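Local coordinates for mitochondrial association factor 1 (Toxoplasma gondii, PDB 6BXS), which is encoded at a parasite locus required for direct manipulation of host mitochondria and has a macro domain, a fold that in relatives binds ADP-ribose, at residues A[44-49]-A[164-169]; A[87-92]-A[115-120]; A[122-127]-A[149-154]; A[211-216]-A[253-258]. All blocks are in the same frame, centred on the assembly; numbering follows the deposited sequence.

Contact 1: residues A[44-49]-A[164-169]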
loop_
_atom_site.group_PDB
_atom_site.type_symbol
_atom_site.label_atom_id
_atom_site.label_comp_id
_atom_site.label_asym_id
_atom_site.label_seq_id
_atom_site.Cartn_x
_atom_site.Cartn_y
_atom_site.Cartn_z
ATOM N N ARG A 44 -6.469 3.814 13.682
ATOM C CA ARG A 44 -6.281 2.601 12.898
ATOM C C ARG A 44 -5.558 2.903 11.589
ATOM O O ARG A 44 -6.165 3.356 10.619
ATOM C CB ARG A 44 -7.626 1.937 12.613
ATOM C CG ARG A 44 -8.516 1.770 13.841
ATOM C CD ARG A 44 -9.816 1.065 13.482
ATOM N NE ARG A 44 -9.564 -0.066 12.595
ATOM C CZ ARG A 44 -9.161 -1.267 13.000
ATOM N NH1 ARG A 44 -8.944 -2.222 12.109
ATOM N NH2 ARG A 44 -8.979 -1.519 14.290
ATOM N N VAL A 45 -4.254 2.645 11.579
ATOM C CA VAL A 45 -3.419 2.899 10.412
ATOM C C VAL A 45 -3.156 1.604 9.648
ATOM O O VAL A 45 -2.646 0.640 10.214
ATOM C CB VAL A 45 -2.072 3.529 10.812
ATOM C CG1 VAL A 45 -1.276 3.932 9.571
ATOM C CG2 VAL A 45 -2.293 4.729 11.720
ATOM N N ALA A 46 -3.511 1.593 8.366
ATOM C CA ALA A 46 -3.237 0.456 7.495
ATOM C C ALA A 46 -2.016 0.746 6.633
ATOM O O ALA A 46 -1.996 1.717 5.883
ATOM C CB ALA A 46 -4.443 0.148 6.623
ATOM N N THR A 47 -0.998 -0.099 6.743
ATOM C CA THR A 47 0.241 0.108 6.008
ATOM C C THR A 47 0.204 -0.633 4.672
ATOM O O THR A 47 -0.253 -1.775 4.591
ATOM C CB THR A 47 1.455 -0.350 6.831
ATOM O OG1 THR A 47 1.458 0.344 8.086
ATOM C CG2 THR A 47 2.750 -0.057 6.090
ATOM N N VAL A 48 0.691 0.034 3.629
ATOM C CA VAL A 48 0.631 -0.490 2.269
ATOM C C VAL A 48 1.925 -1.203 1.893
ATOM O O VAL A 48 2.980 -0.583 1.779
ATOM C CB VAL A 48 0.358 0.636 1.251
ATOM C CG1 VAL A 48 0.478 0.120 -0.185
ATOM C CG2 VAL A 48 -1.023 1.239 1.487
ATOM N N ASP A 49 1.827 -2.511 1.688
ATOM C CA ASP A 49 2.971 -3.316 1.288
ATOM C C ASP A 49 3.363 -3.031 -0.157
ATOM O O ASP A 49 2.526 -3.104 -1.057
ATOM C CB ASP A 49 2.650 -4.801 1.455
ATOM C CG ASP A 49 3.878 -5.689 1.334
ATOM O OD1 ASP A 49 4.961 -5.186 0.962
ATOM O OD2 ASP A 49 3.754 -6.902 1.606
ATOM N N ASN A 164 -3.977 -2.411 14.712
ATOM C CA ASN A 164 -2.963 -2.675 13.689
ATOM C C ASN A 164 -3.306 -3.863 12.786
ATOM O O ASN A 164 -2.430 -4.405 12.114
ATOM C CB ASN A 164 -1.603 -2.923 14.353
ATOM C CG ASN A 164 -1.058 -1.690 15.047
ATOM O OD1 ASN A 164 -1.406 -0.564 14.700
ATOM N ND2 ASN A 164 -0.190 -1.903 16.030
ATOM N N ASP A 165 -4.577 -4.250 12.752
ATOM C CA ASP A 165 -4.972 -5.499 12.101
ATOM C C ASP A 165 -5.508 -5.316 10.680
ATOM O O ASP A 165 -6.235 -6.172 10.174
ATOM C CB ASP A 165 -6.023 -6.213 12.953
ATOM C CG ASP A 165 -7.312 -5.431 13.067
ATOM O OD1 ASP A 165 -7.329 -4.238 12.695
ATOM O OD2 ASP A 165 -8.309 -6.009 13.542
ATOM N N VAL A 166 -5.160 -4.200 10.046
ATOM C CA VAL A 166 -5.445 -4.003 8.628
ATOM C C VAL A 166 -4.164 -3.675 7.875
ATOM O O VAL A 166 -3.391 -2.813 8.293
ATOM C CB VAL A 166 -6.467 -2.875 8.389
ATOM C CG1 VAL A 166 -6.704 -2.675 6.893
ATOM C CG2 VAL A 166 -7.776 -3.183 9.092
ATOM N N MET A 167 -3.949 -4.373 6.764
ATOM C CA MET A 167 -2.827 -4.093 5.881
ATOM C C MET A 167 -3.324 -3.989 4.452
ATOM O O MET A 167 -4.393 -4.501 4.119
ATOM C CB MET A 167 -1.750 -5.179 5.986
ATOM C CG MET A 167 -2.193 -6.564 5.524
ATOM S SD MET A 167 -0.818 -7.722 5.334
ATOM C CE MET A 167 -0.036 -7.114 3.840
ATOM N N LEU A 168 -2.549 -3.309 3.618
ATOM C CA LEU A 168 -2.789 -3.298 2.186
ATOM C C LEU A 168 -1.561 -3.833 1.461
ATOM O O LEU A 168 -0.463 -3.876 2.014
ATOM C CB LEU A 168 -3.133 -1.891 1.694
ATOM C CG LEU A 168 -4.556 -1.401 1.982
ATOM C CD1 LEU A 168 -4.532 -0.299 3.021
ATOM C CD2 LEU A 168 -5.244 -0.924 0.710
ATOM N N TYR A 169 -1.776 -4.241 0.216
ATOM C CA TYR A 169 -0.740 -4.820 -0.629
ATOM C C TYR A 169 -1.006 -4.313 -2.038
ATOM O O TYR A 169 -2.118 -4.451 -2.547
ATOM C CB TYR A 169 -0.772 -6.352 -0.554
ATOM C CG TYR A 169 0.298 -7.088 -1.347
ATOM C CD1 TYR A 169 0.256 -7.143 -2.736
ATOM C CD2 TYR A 169 1.325 -7.767 -0.699
ATOM C CE1 TYR A 169 1.219 -7.831 -3.456
ATOM C CE2 TYR A 169 2.293 -8.459 -1.413
ATOM C CZ TYR A 169 2.234 -8.488 -2.790
ATOM O OH TYR A 169 3.191 -9.173 -3.506
HETATM O O HOH W 1 -4.865 -1.244 11.073
#
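R44 reaches across to D165 with a bent side chain. CB and CG leave the loop just ahead of strand 45-49, CG anti to the carbonyl carbon (chi1 -49°), and the turn at chi3 swings the guanidinium toward 164-169. NE is bonded to the carbonyl of P210 and NH2 to that of E162. NH1 closes a salt bridge with D165 OD1 at 2.6 Å, on the syn lone pair, the carboxylate plane standing 75° from the guanidinium; V166 CG2 lies 3.4 Å from the same NH1, near the guanidinium edge. D165 OD2 pairs with K209, so the carboxylate bridges two cations. Beyond this end, 45-49 and 166-169 run parallel as neighbouring strands within the mixed macro-domain sheet. L168 N donates to T47 O (2.9 Å) and D49 N to L168 O (2.7 Å), both almost straight at the hydrogen. Where the strands splay, a water donates to V45 O and accepts from V166 N. A46 CB touches both V166 CG1 and L168 CD1, 3.6 Å from each. The D49 and Y169 side chains run alongside each other, carboxylate and ring steeply turned (75°), with D49 OD2 3.5 Å from Y169 CD2.

Contact 2: residues A[87-92]-A[115-120]; sequences SAESQE and RFSRVF
E89 extends from helix 83-103 to S117, which opens an ST turn in the loop leading into strand 120-126 of the macro-domain sheet. The glutamate chain is stretched, CG anti to the backbone N (chi1 -158°), and runs antiparallel to the V119 side chain, E89 OE1 lying 3.9 Å from V119 CG2. S117 OG donates to E89 OE2 at 2.8 Å, approaching from above the carboxylate plane, 37° out of it. S117 OG itself accepts from V119 N (3.0 Å) and F120 N (3.1 Å), so three bonds hold the hydroxyl and fix its rotation; the carboxylate in turn probably polarises it as an acceptor. Beside E89 the F120 ring lies against the helix at S90: V119 CG1 sits over the centre of one face, 3.6 Å above the plane, and the ring also meets H150. S90 OG turns back to the carbonyl of L86 and also bonds I57 N, leaving its carbon atoms to F120. There the ring approaches the helix backbone obliquely, CE2 lying 4.1 Å from S90 CA.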
loop_
_atom_site.group_PDB
_atom_site.type_symbol
_atom_site.label_atom_id
_atom_site.label_comp_id
_atom_site.label_asym_id
_atom_site.label_seq_id
_atom_site.Cartn_x
_atom_site.Cartn_y
_atom_site.Cartn_z
ATOM N N SER A 87 4.136 -17.169 2.156
ATOM C CA SER A 87 4.376 -16.825 0.760
ATOM C C SER A 87 3.346 -17.472 -0.151
ATOM O O SER A 87 2.734 -16.805 -0.981
ATOM C CB SER A 87 5.783 -17.249 0.333
ATOM O OG SER A 87 6.745 -16.276 0.696
ATOM N N ALA A 88 3.155 -18.776 0.012
ATOM C CA ALA A 88 2.243 -19.524 -0.843
ATOM C C ALA A 88 0.788 -19.137 -0.592
ATOM O O ALA A 88 0.020 -18.956 -1.537
ATOM C CB ALA A 88 2.433 -21.019 -0.632
ATOM N N GLU A 89 0.408 -19.010 0.674
ATOM C CA GLU A 89 -0.986 -18.736 1.009
ATOM C C GLU A 89 -1.403 -17.339 0.555
ATOM O O GLU A 89 -2.448 -17.170 -0.074
ATOM C CB GLU A 89 -1.226 -18.881 2.509
ATOM C CG GLU A 89 -2.689 -19.136 2.849
ATOM C CD GLU A 89 -3.024 -18.877 4.304
ATOM O OE1 GLU A 89 -2.341 -18.053 4.948
ATOM O OE2 GLU A 89 -3.982 -19.501 4.806
ATOM N N SER A 90 -0.586 -16.343 0.890
ATOM C CA SER A 90 -0.838 -14.967 0.471
ATOM C C SER A 90 -0.933 -14.892 -1.046
ATOM O O SER A 90 -1.795 -14.212 -1.603
ATOM C CB SER A 90 0.271 -14.042 0.972
ATOM O OG SER A 90 1.529 -14.421 0.437
ATOM N N GLN A 91 -0.031 -15.610 -1.705
ATOM C CA GLN A 91 0.005 -15.687 -3.158
ATOM C C GLN A 91 -1.291 -16.277 -3.717
ATOM O O GLN A 91 -1.882 -15.719 -4.642
ATOM C CB GLN A 91 1.215 -16.517 -3.592
ATOM C CG GLN A 91 1.456 -16.585 -5.083
ATOM C CD GLN A 91 2.789 -17.236 -5.410
ATOM O OE1 GLN A 91 3.029 -18.389 -5.052
ATOM N NE2 GLN A 91 3.669 -16.494 -6.075
ATOM N N GLU A 92 -1.733 -17.394 -3.147
ATOM C CA GLU A 92 -2.961 -18.050 -3.590
ATOM C C GLU A 92 -4.185 -17.148 -3.443
ATOM O O GLU A 92 -4.964 -16.987 -4.382
ATOM C CB GLU A 92 -3.185 -19.341 -2.803
ATOM C CG GLU A 92 -2.320 -20.505 -3.257
ATOM C CD GLU A 92 -2.490 -21.735 -2.385
ATOM O OE1 GLU A 92 -2.878 -21.583 -1.207
ATOM O OE2 GLU A 92 -2.240 -22.855 -2.879
ATOM N N ARG A 115 -11.810 -18.430 7.081
ATOM C CA ARG A 115 -12.396 -19.760 7.190
ATOM C C ARG A 115 -11.369 -20.862 6.927
ATOM O O ARG A 115 -11.553 -21.996 7.367
ATOM C CB ARG A 115 -13.570 -19.899 6.221
ATOM C CG ARG A 115 -14.367 -21.175 6.404
ATOM C CD ARG A 115 -15.618 -21.178 5.546
ATOM N NE ARG A 115 -16.276 -22.481 5.556
ATOM C CZ ARG A 115 -17.320 -22.804 4.799
ATOM N NH1 ARG A 115 -17.841 -21.915 3.964
ATOM N NH2 ARG A 115 -17.842 -24.022 4.876
ATOM N N PHE A 116 -10.291 -20.524 6.221
ATOM C CA PHE A 116 -9.270 -21.511 5.865
ATOM C C PHE A 116 -7.840 -21.031 6.118
ATOM O O PHE A 116 -6.886 -21.755 5.825
ATOM C CB PHE A 116 -9.418 -21.907 4.393
ATOM C CG PHE A 116 -9.189 -20.776 3.428
ATOM C CD1 PHE A 116 -7.905 -20.427 3.041
ATOM C CD2 PHE A 116 -10.257 -20.072 2.901
ATOM C CE1 PHE A 116 -7.691 -19.391 2.153
ATOM C CE2 PHE A 116 -10.051 -19.038 2.011
ATOM C CZ PHE A 116 -8.766 -18.695 1.636
ATOM N N SER A 117 -7.690 -19.823 6.656
ATOM C CA SER A 117 -6.367 -19.259 6.918
ATOM C C SER A 117 -6.123 -19.039 8.406
ATOM O O SER A 117 -7.064 -18.844 9.174
ATOM C CB SER A 117 -6.192 -17.934 6.173
ATOM O OG SER A 117 -4.902 -17.389 6.403
ATOM N N ARG A 118 -4.851 -19.072 8.799
ATOM C CA ARG A 118 -4.453 -18.756 10.168
ATOM C C ARG A 118 -3.898 -17.335 10.243
ATOM O O ARG A 118 -3.630 -16.821 11.331
ATOM C CB ARG A 118 -3.402 -19.748 10.678
ATOM C CG ARG A 118 -3.649 -21.200 10.298
ATOM C CD ARG A 118 -3.348 -22.133 11.463
ATOM N NE ARG A 118 -3.136 -23.516 11.032
ATOM C CZ ARG A 118 -1.946 -24.106 10.912
ATOM N NH1 ARG A 118 -0.825 -23.451 11.191
ATOM N NH2 ARG A 118 -1.877 -25.368 10.511
ATOM N N VAL A 119 -3.729 -16.711 9.080
ATOM C CA VAL A 119 -3.116 -15.390 8.985
ATOM C C VAL A 119 -4.156 -14.310 8.710
ATOM O O VAL A 119 -4.202 -13.290 9.399
ATOM C CB VAL A 119 -2.048 -15.358 7.871
ATOM C CG1 VAL A 119 -1.502 -13.948 7.679
ATOM C CG2 VAL A 119 -0.916 -16.331 8.190
ATOM N N PHE A 120 -4.984 -14.542 7.695
ATOM C CA PHE A 120 -5.947 -13.547 7.236
ATOM C C PHE A 120 -7.365 -13.872 7.687
ATOM O O PHE A 120 -7.853 -14.978 7.469
ATOM C CB PHE A 120 -5.900 -13.442 5.711
ATOM C CG PHE A 120 -4.525 -13.186 5.167
ATOM C CD1 PHE A 120 -3.948 -11.934 5.276
ATOM C CD2 PHE A 120 -3.809 -14.198 4.546
ATOM C CE1 PHE A 120 -2.683 -11.692 4.779
ATOM C CE2 PHE A 120 -2.543 -13.961 4.046
ATOM C CZ PHE A 120 -1.980 -12.708 4.163
#

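Contact 3: residues A[122-127]-A[149-154]; sequences RSFAYV and LHILKP
S123 and H150 face each other as a non-hydrogen-bonded antiparallel pair, and their side chains supply the bond that the backbone lacks at this position. S123 OG lies 3.0 Å from H150 ND1, at the edge of the imidazole and in its plane. With CG anti to the carbonyl carbon (chi1 -56°), the imidazole leans over the strand pair to meet the serine. S113 OG also bonds S123 OG, and H150 NE2 bonds Q94 of helix 83-103; the imidazole is therefore held at both nitrogens in a buried setting, which fixes its rotation. Strands 120-126 and 147-152 form an antiparallel part of the mixed macro-domain sheet, with 122-126 and 149-152 running at 169° to each other. The flanking pairs are hydrogen-bonded: F124 N reaches L149 O at 2.7 Å and I151 N reaches R122 O at 2.8 Å, whereas R122 N to I151 O is longer, 3.3 Å. On the sheet face opposite H150, F124 and L149 lie side by side, with L149 O 3.3 Å from F124 CD1 in the ring plane, and I151 CD1 touches the ring edge at CE1, 4.2 Å away. Y200 of helix 179-202 covers this patch, edge-to-face with F124. Packing is looser at R122, a partly exposed position; beyond its CB, 4.3 Å from I151 CD1, the chain turns from the partner strand and NE forms a salt bridge with E110.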
loop_
_atom_site.group_PDB
_atom_site.type_symbol
_atom_site.label_atom_id
_atom_site.label_comp_id
_atom_site.label_asym_id
_atom_site.label_seq_id
_atom_site.Cartn_x
_atom_site.Cartn_y
_atom_site.Cartn_z
ATOM N N ARG A 122 -10.063 -11.796 6.776
ATOM C CA ARG A 122 -10.858 -11.487 5.597
ATOM C C ARG A 122 -9.991 -10.743 4.593
ATOM O O ARG A 122 -9.102 -9.984 4.980
ATOM C CB ARG A 122 -12.085 -10.662 5.972
ATOM C CG ARG A 122 -13.195 -10.717 4.938
ATOM C CD ARG A 122 -14.552 -10.565 5.583
ATOM N NE ARG A 122 -15.635 -10.894 4.655
ATOM C CZ ARG A 122 -16.423 -11.966 4.735
ATOM N NH1 ARG A 122 -16.285 -12.851 5.716
ATOM N NH2 ARG A 122 -17.369 -12.149 3.824
ATOM N N SER A 123 -10.248 -10.967 3.307
ATOM C CA SER A 123 -9.397 -10.429 2.251
ATOM C C SER A 123 -10.208 -9.760 1.153
ATOM O O SER A 123 -11.228 -10.287 0.707
ATOM C CB SER A 123 -8.532 -11.539 1.654
ATOM O OG SER A 123 -7.732 -12.144 2.653
ATOM N N PHE A 124 -9.731 -8.596 0.720
ATOM C CA PHE A 124 -10.411 -7.790 -0.283
ATOM C C PHE A 124 -9.466 -7.478 -1.432
ATOM O O PHE A 124 -8.250 -7.586 -1.290
ATOM C CB PHE A 124 -10.922 -6.481 0.330
ATOM C CG PHE A 124 -11.844 -6.672 1.503
ATOM C CD1 PHE A 124 -11.344 -6.996 2.753
ATOM C CD2 PHE A 124 -13.211 -6.509 1.358
ATOM C CE1 PHE A 124 -12.192 -7.166 3.832
ATOM C CE2 PHE A 124 -14.063 -6.677 2.434
ATOM C CZ PHE A 124 -13.553 -7.003 3.671
ATOM N N ALA A 125 -10.030 -7.083 -2.568
ATOM C CA ALA A 125 -9.235 -6.615 -3.694
ATOM C C ALA A 125 -9.997 -5.561 -4.492
ATOM O O ALA A 125 -11.224 -5.484 -4.430
ATOM C CB ALA A 125 -8.836 -7.770 -4.584
ATOM N N TYR A 126 -9.254 -4.757 -5.244
ATOM C CA TYR A 126 -9.819 -3.632 -5.976
ATOM C C TYR A 126 -8.829 -3.185 -7.043
ATOM O O TYR A 126 -7.639 -3.033 -6.764
ATOM C CB TYR A 126 -10.141 -2.484 -5.007
ATOM C CG TYR A 126 -10.704 -1.219 -5.634
ATOM C CD1 TYR A 126 -9.885 -0.328 -6.319
ATOM C CD2 TYR A 126 -12.047 -0.898 -5.503
ATOM C CE1 TYR A 126 -10.395 0.829 -6.881
ATOM C CE2 TYR A 126 -12.565 0.261 -6.058
ATOM C CZ TYR A 126 -11.735 1.120 -6.745
ATOM O OH TYR A 126 -12.246 2.274 -7.297
ATOM N N VAL A 127 -9.315 -3.002 -8.266
ATOM C CA VAL A 127 -8.515 -2.401 -9.328
ATOM C C VAL A 127 -9.281 -1.259 -9.979
ATOM O O VAL A 127 -10.460 -1.390 -10.297
ATOM C CB VAL A 127 -8.112 -3.424 -10.416
ATOM C CG1 VAL A 127 -7.011 -4.337 -9.907
ATOM C CG2 VAL A 127 -9.316 -4.223 -10.894
ATOM N N LEU A 149 -6.604 -5.625 0.306
ATOM C CA LEU A 149 -6.769 -5.193 1.687
ATOM C C LEU A 149 -7.107 -6.410 2.542
ATOM O O LEU A 149 -8.039 -7.151 2.230
ATOM C CB LEU A 149 -7.862 -4.125 1.794
ATOM C CG LEU A 149 -7.971 -3.343 3.107
ATOM C CD1 LEU A 149 -8.670 -2.011 2.867
ATOM C CD2 LEU A 149 -8.713 -4.138 4.174
ATOM N N HIS A 150 -6.348 -6.613 3.616
ATOM C CA HIS A 150 -6.522 -7.782 4.475
ATOM C C HIS A 150 -6.784 -7.391 5.923
ATOM O O HIS A 150 -6.066 -6.571 6.493
ATOM C CB HIS A 150 -5.284 -8.683 4.426
ATOM C CG HIS A 150 -4.900 -9.123 3.047
ATOM N ND1 HIS A 150 -5.551 -10.139 2.382
ATOM C CD2 HIS A 150 -3.916 -8.700 2.220
ATOM C CE1 HIS A 150 -4.992 -10.314 1.196
ATOM N NE2 HIS A 150 -3.999 -9.453 1.075
ATOM N N ILE A 151 -7.815 -7.988 6.510
ATOM C CA ILE A 151 -7.992 -7.954 7.953
ATOM C C ILE A 151 -7.236 -9.138 8.541
ATOM O O ILE A 151 -7.578 -10.288 8.280
ATOM C CB ILE A 151 -9.475 -8.021 8.364
ATOM C CG1 ILE A 151 -10.265 -6.906 7.676
ATOM C CG2 ILE A 151 -9.602 -7.922 9.883
ATOM C CD1 ILE A 151 -11.749 -6.913 7.986
ATOM N N LEU A 152 -6.205 -8.850 9.326
ATOM C CA LEU A 152 -5.367 -9.892 9.906
ATOM C C LEU A 152 -6.028 -10.520 11.126
ATOM O O LEU A 152 -6.768 -9.858 11.853
ATOM C CB LEU A 152 -4.002 -9.320 10.291
ATOM C CG LEU A 152 -3.161 -8.743 9.152
ATOM C CD1 LEU A 152 -1.924 -8.061 9.713
ATOM C CD2 LEU A 152 -2.769 -9.826 8.157
ATOM N N LYS A 153 -5.758 -11.804 11.348
ATOM C CA LYS A 153 -6.245 -12.473 12.548
ATOM C C LYS A 153 -5.495 -11.914 13.754
ATOM O O LYS A 153 -4.379 -11.411 13.610
ATOM C CB LYS A 153 -6.065 -13.989 12.453
ATOM C CG LYS A 153 -6.756 -14.632 11.258
ATOM C CD LYS A 153 -6.878 -16.137 11.436
ATOM C CE LYS A 153 -8.276 -16.534 11.887
ATOM N NZ LYS A 153 -9.231 -16.581 10.747
ATOM N N PRO A 154 -6.106 -11.992 14.949
ATOM C CA PRO A 154 -5.473 -11.427 16.148
ATOM C C PRO A 154 -4.095 -12.013 16.437
ATOM O O PRO A 154 -3.256 -11.342 17.036
ATOM C CB PRO A 154 -6.458 -11.787 17.268
ATOM C CG PRO A 154 -7.760 -11.989 16.584
ATOM C CD PRO A 154 -7.429 -12.566 15.246
#

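Contact 4: residues A[211-216]-A[253-258]; sequences VEAIRL and ELQFMY
The R215 guanidinium and the Q255 amide lie nearly coplanar, 26° apart, and meet edge to edge. They join the two parallel arms of a beta-alpha-beta crossover, strand 213-216, helix 230-248 and strand 253-256, within the macro-domain sheet. R215 grips Q255 OE1 side-on, NE at 3.0 Å nearly in line with the amide C=O and NH2 at 3.1 Å on a lone pair; both donors keep OE1 in the guanidinium plane. Q255 NE2 donates to E253 OE2 at 2.9 Å, on the anti side of the carboxylate, which fixes which way the amide is flipped. Outside the pair, NH1 also donates to the carbonyl of P35 and NH2 forms a salt bridge with D38, so the buried charge is shared by several acceptors. The backbones are joined by five bonds, from E253 N to E212 O at one end to M257 N on L216 O (2.7 Å) at the other. The sheet face opposite R215 and Q255 is apolar and looks to the connecting helix, where V241 meets both L254 and F256. I214 has CG1 between the backbone N and the carbonyl carbon (chi1 47°), which lays CD1 against L254 CD2 at 3.4 Å, a tight contact. L216 runs beside F256 and touches the ring obliquely, CD1 lying 3.8 Å from F256 CE1.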
loop_
_atom_site.group_PDB
_atom_site.type_symbol
_atom_site.label_atom_id
_atom_site.label_comp_id
_atom_site.label_asym_id
_atom_site.label_seq_id
_atom_site.Cartn_x
_atom_site.Cartn_y
_atom_site.Cartn_z
ATOM N N VAL A 211 -10.446 1.995 8.176
ATOM C CA VAL A 211 -9.097 2.488 7.943
ATOM C C VAL A 211 -9.119 4.002 8.099
ATOM O O VAL A 211 -9.716 4.709 7.287
ATOM C CB VAL A 211 -8.575 2.112 6.551
ATOM C CG1 VAL A 211 -7.143 2.600 6.372
ATOM C CG2 VAL A 211 -8.657 0.605 6.344
ATOM N N GLU A 212 -8.467 4.491 9.147
ATOM C CA GLU A 212 -8.501 5.909 9.480
ATOM C C GLU A 212 -7.272 6.623 8.928
ATOM O O GLU A 212 -7.256 7.846 8.800
ATOM C CB GLU A 212 -8.602 6.085 10.995
ATOM C CG GLU A 212 -9.664 5.185 11.621
ATOM C CD GLU A 212 -9.841 5.408 13.108
ATOM O OE1 GLU A 212 -10.980 5.695 13.535
ATOM O OE2 GLU A 212 -8.850 5.277 13.855
ATOM N N ALA A 213 -6.247 5.847 8.592
ATOM C CA ALA A 213 -5.059 6.388 7.949
ATOM C C ALA A 213 -4.365 5.294 7.153
ATOM O O ALA A 213 -4.521 4.110 7.455
ATOM C CB ALA A 213 -4.115 6.975 8.981
ATOM N N ILE A 214 -3.618 5.691 6.126
ATOM C CA ILE A 214 -2.790 4.750 5.383
ATOM C C ILE A 214 -1.330 5.191 5.389
ATOM O O ILE A 214 -1.013 6.351 5.117
ATOM C CB ILE A 214 -3.276 4.573 3.926
ATOM C CG1 ILE A 214 -3.558 5.927 3.271
ATOM C CG2 ILE A 214 -4.527 3.705 3.899
ATOM C CD1 ILE A 214 -3.885 5.824 1.789
ATOM N N ARG A 215 -0.453 4.247 5.720
ATOM C CA ARG A 215 0.984 4.486 5.760
ATOM C C ARG A 215 1.630 3.934 4.494
ATOM O O ARG A 215 1.644 2.722 4.272
ATOM C CB ARG A 215 1.591 3.842 7.009
ATOM C CG ARG A 215 3.088 4.048 7.170
ATOM C CD ARG A 215 3.543 3.657 8.571
ATOM N NE ARG A 215 2.917 4.487 9.600
ATOM C CZ ARG A 215 3.103 4.336 10.908
ATOM N NH1 ARG A 215 3.900 3.381 11.370
ATOM N NH2 ARG A 215 2.487 5.143 11.762
ATOM N N LEU A 216 2.163 4.834 3.672
ATOM C CA LEU A 216 2.651 4.486 2.340
ATOM C C LEU A 216 4.172 4.523 2.236
ATOM O O LEU A 216 4.813 5.396 2.820
ATOM C CB LEU A 216 2.066 5.448 1.302
ATOM C CG LEU A 216 0.544 5.513 1.201
ATOM C CD1 LEU A 216 0.109 6.758 0.450
ATOM C CD2 LEU A 216 0.025 4.270 0.516
ATOM N N GLU A 253 -6.317 9.613 6.489
ATOM C CA GLU A 253 -5.098 10.400 6.637
ATOM C C GLU A 253 -3.940 9.741 5.891
ATOM O O GLU A 253 -3.758 8.526 5.967
ATOM C CB GLU A 253 -4.765 10.559 8.125
ATOM C CG GLU A 253 -3.369 11.086 8.434
ATOM C CD GLU A 253 -3.112 11.202 9.927
ATOM O OE1 GLU A 253 -3.850 11.948 10.606
ATOM O OE2 GLU A 253 -2.178 10.540 10.424
ATOM N N LEU A 254 -3.164 10.546 5.170
ATOM C CA LEU A 254 -2.011 10.045 4.428
ATOM C C LEU A 254 -0.723 10.175 5.237
ATOM O O LEU A 254 -0.415 11.243 5.770
ATOM C CB LEU A 254 -1.858 10.792 3.100
ATOM C CG LEU A 254 -2.937 10.579 2.038
ATOM C CD1 LEU A 254 -2.641 11.438 0.818
ATOM C CD2 LEU A 254 -3.037 9.120 1.643
ATOM N N GLN A 255 0.017 9.074 5.320
ATOM C CA GLN A 255 1.341 9.062 5.929
ATOM C C GLN A 255 2.332 8.442 4.954
ATOM O O GLN A 255 2.032 7.427 4.325
ATOM C CB GLN A 255 1.342 8.276 7.239
ATOM C CG GLN A 255 0.271 8.686 8.228
ATOM C CD GLN A 255 0.298 7.838 9.484
ATOM O OE1 GLN A 255 1.096 6.906 9.602
ATOM N NE2 GLN A 255 -0.572 8.158 10.433
ATOM N N PHE A 256 3.506 9.054 4.830
ATOM C CA PHE A 256 4.564 8.527 3.975
ATOM C C PHE A 256 5.769 8.089 4.795
ATOM O O PHE A 256 6.288 8.846 5.616
ATOM C CB PHE A 256 4.984 9.564 2.935
ATOM C CG PHE A 256 4.001 9.721 1.813
ATOM C CD1 PHE A 256 4.034 8.865 0.726
ATOM C CD2 PHE A 256 3.040 10.717 1.846
ATOM C CE1 PHE A 256 3.128 9.001 -0.308
ATOM C CE2 PHE A 256 2.134 10.857 0.814
ATOM C CZ PHE A 256 2.178 9.998 -0.264
ATOM N N MET A 257 6.206 6.857 4.559
ATOM C CA MET A 257 7.368 6.303 5.238
ATOM C C MET A 257 8.636 6.970 4.725
ATOM O O MET A 257 8.607 7.677 3.716
ATOM C CB MET A 257 7.435 4.791 5.028
ATOM C CG MET A 257 6.185 4.059 5.491
ATOM S SD MET A 257 6.120 2.347 4.942
ATOM C CE MET A 257 7.542 1.665 5.792
ATOM N N TYR A 258 9.749 6.735 5.412
ATOM C CA TYR A 258 10.985 7.443 5.113
ATOM C C TYR A 258 11.925 6.653 4.213
ATOM O O TYR A 258 12.083 5.443 4.365
ATOM C CB TYR A 258 11.719 7.795 6.405
ATOM C CG TYR A 258 13.004 8.558 6.173
ATOM C CD1 TYR A 258 12.992 9.935 5.986
ATOM C CD2 TYR A 258 14.228 7.902 6.130
ATOM C CE1 TYR A 258 14.164 10.637 5.770
ATOM C CE2 TYR A 258 15.404 8.596 5.913
ATOM C CZ TYR A 258 15.367 9.962 5.734
ATOM O OH TYR A 258 16.535 10.658 5.520
#

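Overall arrangement
Contacts 1, 3 and 4 cut across one mixed sheet, and contact 2 ties a flanking helix to the loop before strand 120-126. From the 253-256 side the strand order runs 213-216, 45-50, 166-170, 147-152, 120-126, so contact 1 lies between the other two, its centre about 9 Å from each; the centres of contacts 3 and 4 are about 17 Å apart. Contact 2 touches contact 3 through a backbone bond between V119 and K153, but its centre lies about 25 Å from that of contact 4, across the chain's centre. Along the sequence, contact 1 encloses contacts 2 and 3, while contact 4 follows. The central strands of the macro domain thus join distant parts of the chain.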